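PDB 3O0F: putative metal-dependent phosphoesterase from Bifidobacterium adolescentis, which acts as a metal-dependent phosphoesterase that binds adenosine monophosphate beside a cluster of iron and zinc ions, and may, like its relatives, be a 5'-3' exonuclease on nucleic acids. Local coordinates for residues 83-88 / 212-217; 200-205 / 229-234; 255-260 / 282-287. One frame throughout, in Å; residues are numbered along the deposited sequence.

Contact 1. Residues 83-88 / 212-217; sequences VSVHML and RLLSDE. With FE (Fe (III) ion), chain D.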
loop_
_atom_site.group_PDB
_atom_site.type_symbol
_atom_site.label_atom_id
_atom_site.label_comp_id
_atom_site.label_asym_id
_atom_site.label_seq_id
_atom_site.Cartn_x
_atom_site.Cartn_y
_atom_site.Cartn_z
ATOM N N VAL A 83 10.846 -13.204 -0.468
ATOM C CA VAL A 83 10.508 -11.997 -1.203
ATOM C C VAL A 83 9.432 -11.212 -0.430
ATOM O O VAL A 83 8.374 -11.750 -0.132
ATOM C CB VAL A 83 9.978 -12.319 -2.633
ATOM C CG1 VAL A 83 9.740 -11.046 -3.419
ATOM C CG2 VAL A 83 10.906 -13.285 -3.411
ATOM N N SER A 84 9.720 -9.964 -0.100
ATOM C CA SER A 84 8.682 -9.035 0.381
ATOM C C SER A 84 7.657 -8.762 -0.730
ATOM O O SER A 84 8.024 -8.400 -1.845
ATOM C CB SER A 84 9.305 -7.711 0.865
ATOM O OG SER A 84 8.316 -6.703 1.067
ATOM N N VAL A 85 6.373 -8.916 -0.418
ATOM C CA VAL A 85 5.294 -8.731 -1.388
ATOM C C VAL A 85 4.229 -7.854 -0.725
ATOM O O VAL A 85 3.812 -8.115 0.404
ATOM C CB VAL A 85 4.611 -10.070 -1.779
ATOM C CG1 VAL A 85 3.504 -9.838 -2.820
ATOM C CG2 VAL A 85 5.619 -11.103 -2.303
ATOM N N HIS A 86 3.801 -6.820 -1.424
ATOM C CA HIS A 86 2.685 -6.010 -1.004
ATOM C C HIS A 86 1.473 -6.359 -1.880
ATOM O O HIS A 86 1.585 -6.448 -3.113
ATOM C CB HIS A 86 3.082 -4.533 -1.113
ATOM C CG HIS A 86 4.039 -4.091 -0.039
ATOM N ND1 HIS A 86 4.308 -2.768 0.229
ATOM C CD2 HIS A 86 4.756 -4.806 0.865
ATOM C CE1 HIS A 86 5.167 -2.684 1.229
ATOM N NE2 HIS A 86 5.453 -3.906 1.637
HETATM N N MSE A 87 0.344 -6.598 -1.217
HETATM C CA MSE A 87 -0.893 -7.005 -1.866
HETATM C C MSE A 87 -1.914 -5.899 -1.664
HETATM O O MSE A 87 -2.195 -5.529 -0.536
HETATM C CB MSE A 87 -1.451 -8.239 -1.191
HETATM C CG MSE A 87 -0.423 -9.378 -1.079
HETATM SE SE MSE A 87 -0.397 -10.573 -2.591
HETATM C CE MSE A 87 -1.416 -9.649 -3.952
ATOM N N LEU A 88 -2.526 -5.447 -2.740
ATOM C CA LEU A 88 -3.615 -4.488 -2.673
ATOM C C LEU A 88 -4.924 -5.299 -2.617
ATOM O O LEU A 88 -5.124 -6.210 -3.434
ATOM C CB LEU A 88 -3.577 -3.607 -3.925
ATOM C CG LEU A 88 -2.412 -2.636 -4.097
ATOM C CD1 LEU A 88 -2.430 -2.079 -5.508
ATOM C CD2 LEU A 88 -2.417 -1.489 -3.093
ATOM N N ARG A 212 15.553 -10.183 -5.133
ATOM C CA ARG A 212 14.986 -10.798 -6.333
ATOM C C ARG A 212 13.474 -10.583 -6.363
ATOM O O ARG A 212 12.837 -10.547 -5.323
ATOM C CB ARG A 212 15.357 -12.284 -6.456
ATOM C CG ARG A 212 14.559 -13.231 -5.555
ATOM C CD ARG A 212 14.877 -14.680 -5.853
ATOM N NE ARG A 212 14.068 -15.577 -5.032
ATOM C CZ ARG A 212 12.775 -15.865 -5.239
ATOM N NH1 ARG A 212 12.081 -15.306 -6.240
ATOM N NH2 ARG A 212 12.149 -16.707 -4.408
ATOM N N LEU A 213 12.939 -10.404 -7.570
ATOM C CA LEU A 213 11.502 -10.330 -7.810
ATOM C C LEU A 213 10.828 -11.700 -7.647
ATOM O O LEU A 213 11.459 -12.765 -7.682
ATOM C CB LEU A 213 11.233 -9.810 -9.216
ATOM C CG LEU A 213 11.899 -8.499 -9.620
ATOM C CD1 LEU A 213 11.618 -8.217 -11.101
ATOM C CD2 LEU A 213 11.398 -7.336 -8.718
ATOM N N LEU A 214 9.528 -11.667 -7.433
ATOM C CA LEU A 214 8.712 -12.859 -7.577
ATOM C C LEU A 214 8.960 -13.484 -8.923
ATOM O O LEU A 214 9.021 -12.781 -9.964
ATOM C CB LEU A 214 7.212 -12.520 -7.474
ATOM C CG LEU A 214 6.712 -12.132 -6.093
ATOM C CD1 LEU A 214 5.269 -11.616 -6.210
ATOM C CD2 LEU A 214 6.820 -13.300 -5.109
ATOM N N SER A 215 9.082 -14.806 -8.920
ATOM C CA SER A 215 9.219 -15.532 -10.148
ATOM C C SER A 215 7.847 -15.843 -10.758
ATOM O O SER A 215 6.816 -15.732 -10.103
ATOM C CB SER A 215 9.938 -16.817 -9.878
ATOM O OG SER A 215 9.108 -17.658 -9.131
ATOM N N ASP A 216 7.847 -16.274 -12.012
ATOM C CA ASP A 216 6.618 -16.730 -12.676
ATOM C C ASP A 216 5.925 -17.852 -11.906
ATOM O O ASP A 216 4.693 -17.889 -11.859
ATOM C CB ASP A 216 6.898 -17.261 -14.089
ATOM C CG ASP A 216 7.408 -16.158 -15.065
ATOM O OD1 ASP A 216 7.553 -14.996 -14.642
ATOM O OD2 ASP A 216 7.633 -16.459 -16.263
ATOM N N GLU A 217 6.708 -18.795 -11.386
ATOM C CA GLU A 217 6.175 -19.907 -10.577
ATOM C C GLU A 217 5.463 -19.406 -9.313
ATOM O O GLU A 217 4.388 -19.885 -8.998
ATOM C CB GLU A 217 7.269 -20.969 -10.232
ATOM C CG GLU A 217 7.714 -21.773 -11.476
ATOM C CD GLU A 217 8.354 -23.195 -11.247
ATOM O OE1 GLU A 217 9.566 -23.319 -10.902
ATOM O OE2 GLU A 217 7.644 -24.193 -11.523
HETATM FE FE FE D . 4.047 -1.106 -1.528
HETATM O O HOH W 1 3.273 0.439 -2.549
#
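Val-83 and Leu-214 form the apolar centre of this contact, with Val-85 beside them. Leu-214 CD2 lies 4.1 Å from Val-83 CG1 and 3.8 Å from Val-85 CG2, so one methyl touches two residues spaced two apart along strand 83-90. The Val-85 and Leu-214 side chains meet at about a right angle. An alanine in place of Leu-214 would probably open a gap beside both valines, since the branches that touch them would be gone.

The second kind of packing is methyl over guanidinium. Val-83 CG1 points opposite to the backbone N (chi1 -175°) and comes 3.7 Å from Arg-212 O, while the other branch, CG2, sits 3.5 Å above the guanidinium plane of Arg-212, displaced toward its rim. The Arg-212 chain leaves CA with CG between the backbone N and the carbonyl carbon and runs extended to NE, which brings a guanidinium face against Val-83 CG2.

In the PHP fold, a distorted barrel related to the TIM barrel, these contacts join a strand that carries a metal ligand to the loop leading into helix 216-225. Ser-215 is the N-cap of that helix, and Leu-214 continues the packing onto its Leu-219 and Met-222.

No hydrogen bond crosses between the segments. Arg-212 NH1 bonds weakly to Leu-213 O (3.0 Å, 123° at the hydrogen) and also to Gln-218 OE1 of the helix, which accepts from Ser-215 N too.

Of the two segments, 83-88 supplies the metal ligand: His-86 ND1 binds iron at 2.4 Å, with water 1 at 2.0 Å from the metal; Glu-75 and His-203 complete the protein ligands.

Contact 2. Residues 200-205 / 229-234; sequences VAAHAG and GLEVWH. With FE (Fe (III) ion), chain D.
His-203 and His-234 lie side by side and point the same way, but their rings are oblique: the planes stand at 57° with centroids 5.1 Å apart. The close approach is made by His-203 CB, which sits 3.6 Å from the centroid of the His-234 ring, almost on the ring normal, a CH-pi contact over the face. His-203 reaches its place through an unusual backbone with positive phi and a chi1 of 45°, which sets CG between the backbone N and the carbonyl carbon; the ring is thereby turned so that NE2 binds iron at 2.3 Å.

Glu-231 approaches the same turn from the neighbouring strand. Its chain is extended, and OE1 accepts from His-203 N at 2.7 Å (148° at the hydrogen) through the anti lone pair, away from the other oxygen. OE2 is taken by His-18 ND1, so one carboxylate fixes the His-203 backbone and also steadies a ligand of another iron. His-234 acts likewise: its NE2 bonds to Asp-261 OD2, and Asp-261 binds that same iron.

Below the turn the strands run parallel. Ala-201 N donates to Gly-229 O at 2.9 Å, and Glu-231 N to Ala-201 O at 3.0 Å, the latter bond nearly straight. On the face of Ala-201, its CB packs against Leu-230 CD2 at 3.9 Å.

Strand 198-201, helix 216-225 and strand 229-233 make a beta-alpha-beta crossover, and the metal-binding histidine just past the first strand's C-terminal end belongs to the multinuclear metal centre characteristic of PHP-domain phosphoesterases.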
loop_
_atom_site.group_PDB
_atom_site.type_symbol
_atom_site.label_atom_id
_atom_site.label_comp_id
_atom_site.label_asym_id
_atom_site.label_seq_id
_atom_site.Cartn_x
_atom_site.Cartn_y
_atom_site.Cartn_z
ATOM N N VAL A 200 -4.761 -7.869 -5.618
ATOM C CA VAL A 200 -3.854 -7.493 -6.731
ATOM C C VAL A 200 -2.417 -7.464 -6.176
ATOM O O VAL A 200 -2.213 -6.919 -5.120
ATOM C CB VAL A 200 -4.266 -6.092 -7.278
ATOM C CG1 VAL A 200 -3.211 -5.525 -8.285
ATOM C CG2 VAL A 200 -5.707 -6.120 -7.863
ATOM N N ALA A 201 -1.439 -8.054 -6.873
ATOM C CA ALA A 201 -0.032 -7.971 -6.461
ATOM C C ALA A 201 0.494 -6.548 -6.833
ATOM O O ALA A 201 0.408 -6.128 -7.981
ATOM C CB ALA A 201 0.814 -9.099 -7.161
ATOM N N ALA A 202 0.960 -5.810 -5.824
ATOM C CA ALA A 202 1.456 -4.421 -5.975
ATOM C C ALA A 202 2.924 -4.389 -6.479
ATOM O O ALA A 202 3.720 -5.236 -6.101
ATOM C CB ALA A 202 1.364 -3.667 -4.639
ATOM N N HIS A 203 3.214 -3.440 -7.368
ATOM C CA HIS A 203 4.549 -3.159 -7.979
ATOM C C HIS A 203 5.462 -4.414 -8.029
ATOM O O HIS A 203 6.550 -4.441 -7.438
ATOM C CB HIS A 203 5.223 -1.985 -7.215
ATOM C CG HIS A 203 5.134 -2.101 -5.718
ATOM N ND1 HIS A 203 5.814 -3.072 -5.002
ATOM C CD2 HIS A 203 4.444 -1.377 -4.798
ATOM C CE1 HIS A 203 5.539 -2.951 -3.711
ATOM N NE2 HIS A 203 4.705 -1.935 -3.562
ATOM N N ALA A 204 5.022 -5.456 -8.730
ATOM C CA ALA A 204 5.663 -6.756 -8.562
ATOM C C ALA A 204 6.976 -6.849 -9.332
ATOM O O ALA A 204 7.724 -7.834 -9.158
ATOM C CB ALA A 204 4.719 -7.911 -8.959
ATOM N N GLY A 205 7.237 -5.858 -10.192
ATOM C CA GLY A 205 8.496 -5.778 -10.924
ATOM C C GLY A 205 9.529 -4.830 -10.349
ATOM O O GLY A 205 10.509 -4.494 -11.037
ATOM N N GLY A 229 -5.359 -9.884 -9.874
ATOM C CA GLY A 229 -4.674 -8.917 -10.738
ATOM C C GLY A 229 -3.239 -8.574 -10.382
ATOM O O GLY A 229 -2.721 -8.974 -9.350
ATOM N N LEU A 230 -2.644 -7.792 -11.268
ATOM C CA LEU A 230 -1.260 -7.301 -11.202
ATOM C C LEU A 230 -1.249 -5.801 -11.458
ATOM O O LEU A 230 -1.867 -5.330 -12.408
ATOM C CB LEU A 230 -0.450 -7.959 -12.324
ATOM C CG LEU A 230 -0.308 -9.490 -12.251
ATOM C CD1 LEU A 230 0.515 -10.014 -13.431
ATOM C CD2 LEU A 230 0.316 -9.896 -10.922
ATOM N N GLU A 231 -0.564 -5.062 -10.587
ATOM C CA GLU A 231 -0.335 -3.656 -10.750
ATOM C C GLU A 231 0.837 -3.506 -11.698
ATOM O O GLU A 231 1.962 -3.877 -11.351
ATOM C CB GLU A 231 -0.003 -3.031 -9.383
ATOM C CG GLU A 231 0.351 -1.581 -9.470
ATOM C CD GLU A 231 0.544 -0.955 -8.102
ATOM O OE1 GLU A 231 1.436 -1.421 -7.351
ATOM O OE2 GLU A 231 -0.191 0.009 -7.775
ATOM N N VAL A 232 0.558 -2.987 -12.896
ATOM C CA VAL A 232 1.539 -2.840 -13.922
ATOM C C VAL A 232 2.001 -1.412 -14.057
ATOM O O VAL A 232 3.229 -1.141 -14.185
ATOM C CB VAL A 232 1.021 -3.366 -15.312
ATOM C CG1 VAL A 232 2.059 -3.073 -16.403
ATOM C CG2 VAL A 232 0.711 -4.877 -15.214
ATOM N N TRP A 233 1.045 -0.491 -14.032
ATOM C CA TRP A 233 1.363 0.910 -14.286
ATOM C C TRP A 233 1.764 1.547 -12.962
ATOM O O TRP A 233 0.919 2.027 -12.197
ATOM C CB TRP A 233 0.201 1.627 -14.936
ATOM C CG TRP A 233 -0.514 0.816 -15.999
ATOM C CD1 TRP A 233 -1.816 0.466 -16.006
ATOM C CD2 TRP A 233 0.057 0.300 -17.202
ATOM N NE1 TRP A 233 -2.111 -0.236 -17.165
ATOM C CE2 TRP A 233 -0.970 -0.361 -17.905
ATOM C CE3 TRP A 233 1.343 0.351 -17.766
ATOM C CZ2 TRP A 233 -0.751 -0.993 -19.144
ATOM C CZ3 TRP A 233 1.568 -0.269 -18.995
ATOM C CH2 TRP A 233 0.517 -0.930 -19.671
ATOM N N HIS A 234 3.072 1.527 -12.695
ATOM C CA HIS A 234 3.626 1.965 -11.415
ATOM C C HIS A 234 5.061 2.378 -11.683
ATOM O O HIS A 234 5.775 1.717 -12.427
ATOM C CB HIS A 234 3.571 0.843 -10.395
ATOM C CG HIS A 234 4.005 1.232 -9.002
ATOM N ND1 HIS A 234 5.324 1.349 -8.639
ATOM C CD2 HIS A 234 3.287 1.462 -7.875
ATOM C CE1 HIS A 234 5.407 1.690 -7.365
ATOM N NE2 HIS A 234 4.185 1.745 -6.871
HETATM FE FE FE D . 4.047 -1.106 -1.528
HETATM O O HOH W 1 3.273 0.439 -2.549
#

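Contact 3. Residues 255-260 / 282-287; sequences LVTGGS and REILCR
Leu-255 meets Glu-283, Ile-284 and Arg-287 with its two terminal methyls. With CG anti to the carbonyl carbon (chi1 -55°), the fork is aimed at the helix: CD2 comes 3.6 Å from Glu-283 CG, whereas CD1 is 3.9 Å from Ile-284 CG1. The leucine crosses the glutamate at about a right angle, its methyl resting on the aliphatic part of an acidic residue.

Glu-283 CG lies opposite its backbone N, which carries it to Leu-255; the bend at chi2 (54°) then turns the carboxylate along the helix toward Arg-287, one turn later. Arg-287, extended from CG to NE, takes OE2 side-on with two nitrogens. NE gives the shorter and straighter bond, 2.8 Å and 171° at the hydrogen, to the anti lone pair; NH2 reaches the same oxygen at 3.3 Å. The oxygen lies in the guanidinium plane, while Leu-255 covers one face of that group, with CD1 4.2 Å above its centre. Arg-287 NH1 makes a further salt bridge to Asp-228, so two carboxylates restrain the rotation of the guanidinium.

Strand 255-258 is an outermost strand of the PHP sheet. Helix 278-287 passes it with segment axes 10.3 Å apart, touching Leu-255 and also Val-198, thus the N-terminal ends of two strands, opposite the loops that carry His-203 and Asp-261.

Deeper in, Ile-284 sends CD1 toward the sheet, 4.4 Å from Thr-257 CG2. Thr-257 in turn packs against Glu-231 of the adjacent strand and Val-200 of the strand beyond it.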
loop_
_atom_site.group_PDB
_atom_site.type_symbol
_atom_site.label_atom_id
_atom_site.label_comp_id
_atom_site.label_asym_id
_atom_site.label_seq_id
_atom_site.Cartn_x
_atom_site.Cartn_y
_atom_site.Cartn_z
ATOM N N LEU A 255 -6.776 -8.994 -14.096
ATOM C CA LEU A 255 -6.897 -7.551 -14.145
ATOM C C LEU A 255 -5.522 -6.849 -14.114
ATOM O O LEU A 255 -4.581 -7.312 -13.468
ATOM C CB LEU A 255 -7.711 -7.052 -12.935
ATOM C CG LEU A 255 -9.079 -7.698 -12.781
ATOM C CD1 LEU A 255 -9.644 -7.289 -11.421
ATOM C CD2 LEU A 255 -9.951 -7.321 -14.026
ATOM N N VAL A 256 -5.428 -5.726 -14.829
ATOM C CA VAL A 256 -4.200 -4.945 -14.882
ATOM C C VAL A 256 -4.519 -3.579 -14.294
ATOM O O VAL A 256 -5.444 -2.906 -14.778
ATOM C CB VAL A 256 -3.707 -4.820 -16.324
ATOM C CG1 VAL A 256 -2.512 -3.834 -16.411
ATOM C CG2 VAL A 256 -3.364 -6.199 -16.869
ATOM N N THR A 257 -3.777 -3.194 -13.263
ATOM C CA THR A 257 -3.999 -1.946 -12.552
ATOM C C THR A 257 -2.785 -1.006 -12.624
ATOM O O THR A 257 -1.704 -1.363 -13.103
ATOM C CB THR A 257 -4.434 -2.198 -11.075
ATOM O OG1 THR A 257 -3.318 -2.601 -10.257
ATOM C CG2 THR A 257 -5.541 -3.264 -10.986
ATOM N N GLY A 258 -3.034 0.236 -12.237
ATOM C CA GLY A 258 -2.023 1.249 -12.106
ATOM C C GLY A 258 -2.402 2.158 -10.933
ATOM O O GLY A 258 -3.575 2.284 -10.548
ATOM N N GLY A 259 -1.402 2.799 -10.357
ATOM C CA GLY A 259 -1.622 3.743 -9.292
ATOM C C GLY A 259 -0.339 4.499 -9.008
ATOM O O GLY A 259 0.719 4.103 -9.468
ATOM N N SER A 260 -0.442 5.578 -8.240
ATOM C CA SER A 260 0.689 6.475 -8.006
ATOM C C SER A 260 1.563 6.050 -6.846
ATOM O O SER A 260 2.737 6.375 -6.840
ATOM C CB SER A 260 0.205 7.875 -7.728
ATOM O OG SER A 260 -0.625 7.898 -6.574
ATOM N N ARG A 282 -14.502 -0.961 -12.928
ATOM C CA ARG A 282 -15.834 -1.608 -13.009
ATOM C C ARG A 282 -15.802 -3.032 -12.575
ATOM O O ARG A 282 -16.610 -3.490 -11.747
ATOM C CB ARG A 282 -16.396 -1.550 -14.436
ATOM C CG ARG A 282 -17.537 -0.687 -14.575
ATOM C CD ARG A 282 -18.166 -0.789 -15.953
ATOM N NE ARG A 282 -18.568 0.544 -16.309
ATOM C CZ ARG A 282 -17.893 1.385 -17.091
ATOM N NH1 ARG A 282 -16.787 1.024 -17.734
ATOM N NH2 ARG A 282 -18.391 2.597 -17.278
ATOM N N GLU A 283 -14.857 -3.748 -13.124
ATOM C CA GLU A 283 -14.701 -5.153 -12.828
ATOM C C GLU A 283 -14.296 -5.388 -11.373
ATOM O O GLU A 283 -14.776 -6.326 -10.751
ATOM C CB GLU A 283 -13.738 -5.794 -13.833
ATOM C CG GLU A 283 -13.591 -7.329 -13.760
ATOM C CD GLU A 283 -14.904 -8.144 -13.845
ATOM O OE1 GLU A 283 -15.922 -7.687 -14.423
ATOM O OE2 GLU A 283 -14.894 -9.291 -13.328
ATOM N N ILE A 284 -13.458 -4.540 -10.799
ATOM C CA ILE A 284 -13.132 -4.696 -9.387
ATOM C C ILE A 284 -14.395 -4.579 -8.516
ATOM O O ILE A 284 -14.599 -5.325 -7.519
ATOM C CB ILE A 284 -12.067 -3.674 -8.943
ATOM C CG1 ILE A 284 -10.722 -3.959 -9.640
ATOM C CG2 ILE A 284 -11.882 -3.703 -7.380
ATOM C CD1 ILE A 284 -9.629 -2.898 -9.388
ATOM N N LEU A 285 -15.210 -3.585 -8.856
ATOM C CA LEU A 285 -16.418 -3.264 -8.101
ATOM C C LEU A 285 -17.429 -4.391 -8.178
ATOM O O LEU A 285 -18.105 -4.748 -7.173
ATOM C CB LEU A 285 -17.030 -1.964 -8.621
ATOM C CG LEU A 285 -16.373 -0.664 -8.116
ATOM C CD1 LEU A 285 -16.843 0.519 -8.935
ATOM C CD2 LEU A 285 -16.650 -0.403 -6.644
ATOM N N CYS A 286 -17.541 -4.948 -9.383
ATOM C CA CYS A 286 -18.440 -6.080 -9.650
ATOM C C CYS A 286 -18.007 -7.361 -8.972
ATOM O O CYS A 286 -18.859 -8.108 -8.501
ATOM C CB CYS A 286 -18.632 -6.301 -11.152
ATOM S SG CYS A 286 -19.512 -4.945 -11.954
ATOM N N ARG A 287 -16.705 -7.609 -8.865
ATOM C CA ARG A 287 -16.238 -8.764 -8.155
ATOM C C ARG A 287 -16.281 -8.646 -6.660
ATOM O O ARG A 287 -16.421 -9.664 -6.004
ATOM C CB ARG A 287 -14.782 -9.091 -8.488
ATOM C CG ARG A 287 -14.623 -9.550 -9.831
ATOM C CD ARG A 287 -13.262 -10.109 -10.008
ATOM N NE ARG A 287 -13.041 -10.223 -11.412
ATOM C CZ ARG A 287 -12.003 -10.794 -11.981
ATOM N NH1 ARG A 287 -11.023 -11.349 -11.257
ATOM N NH2 ARG A 287 -11.984 -10.803 -13.299
#

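The three contacts follow one sheet. Contacts 1 and 2 have centres 10 Å apart and are joined by probable hydrogen bonds, His-86 O to Ala-202 N at 2.9 Å and Leu-88 O to Val-200 N at 2.8 Å; each supplies one histidine to the same iron, and water 1 on that metal belongs to both. Contacts 2 and 3, with centres 11 Å apart, join where Val-232 N meets Thr-257 O at 2.8 Å. The centres of contacts 1 and 3 are 19 Å apart and their nearest atoms about 5 Å, without touching. The adenosine monophosphate touches His-86 of contact 1, whereas the side chain of Thr-257 in contact 3 is about 11 Å from a bound iron.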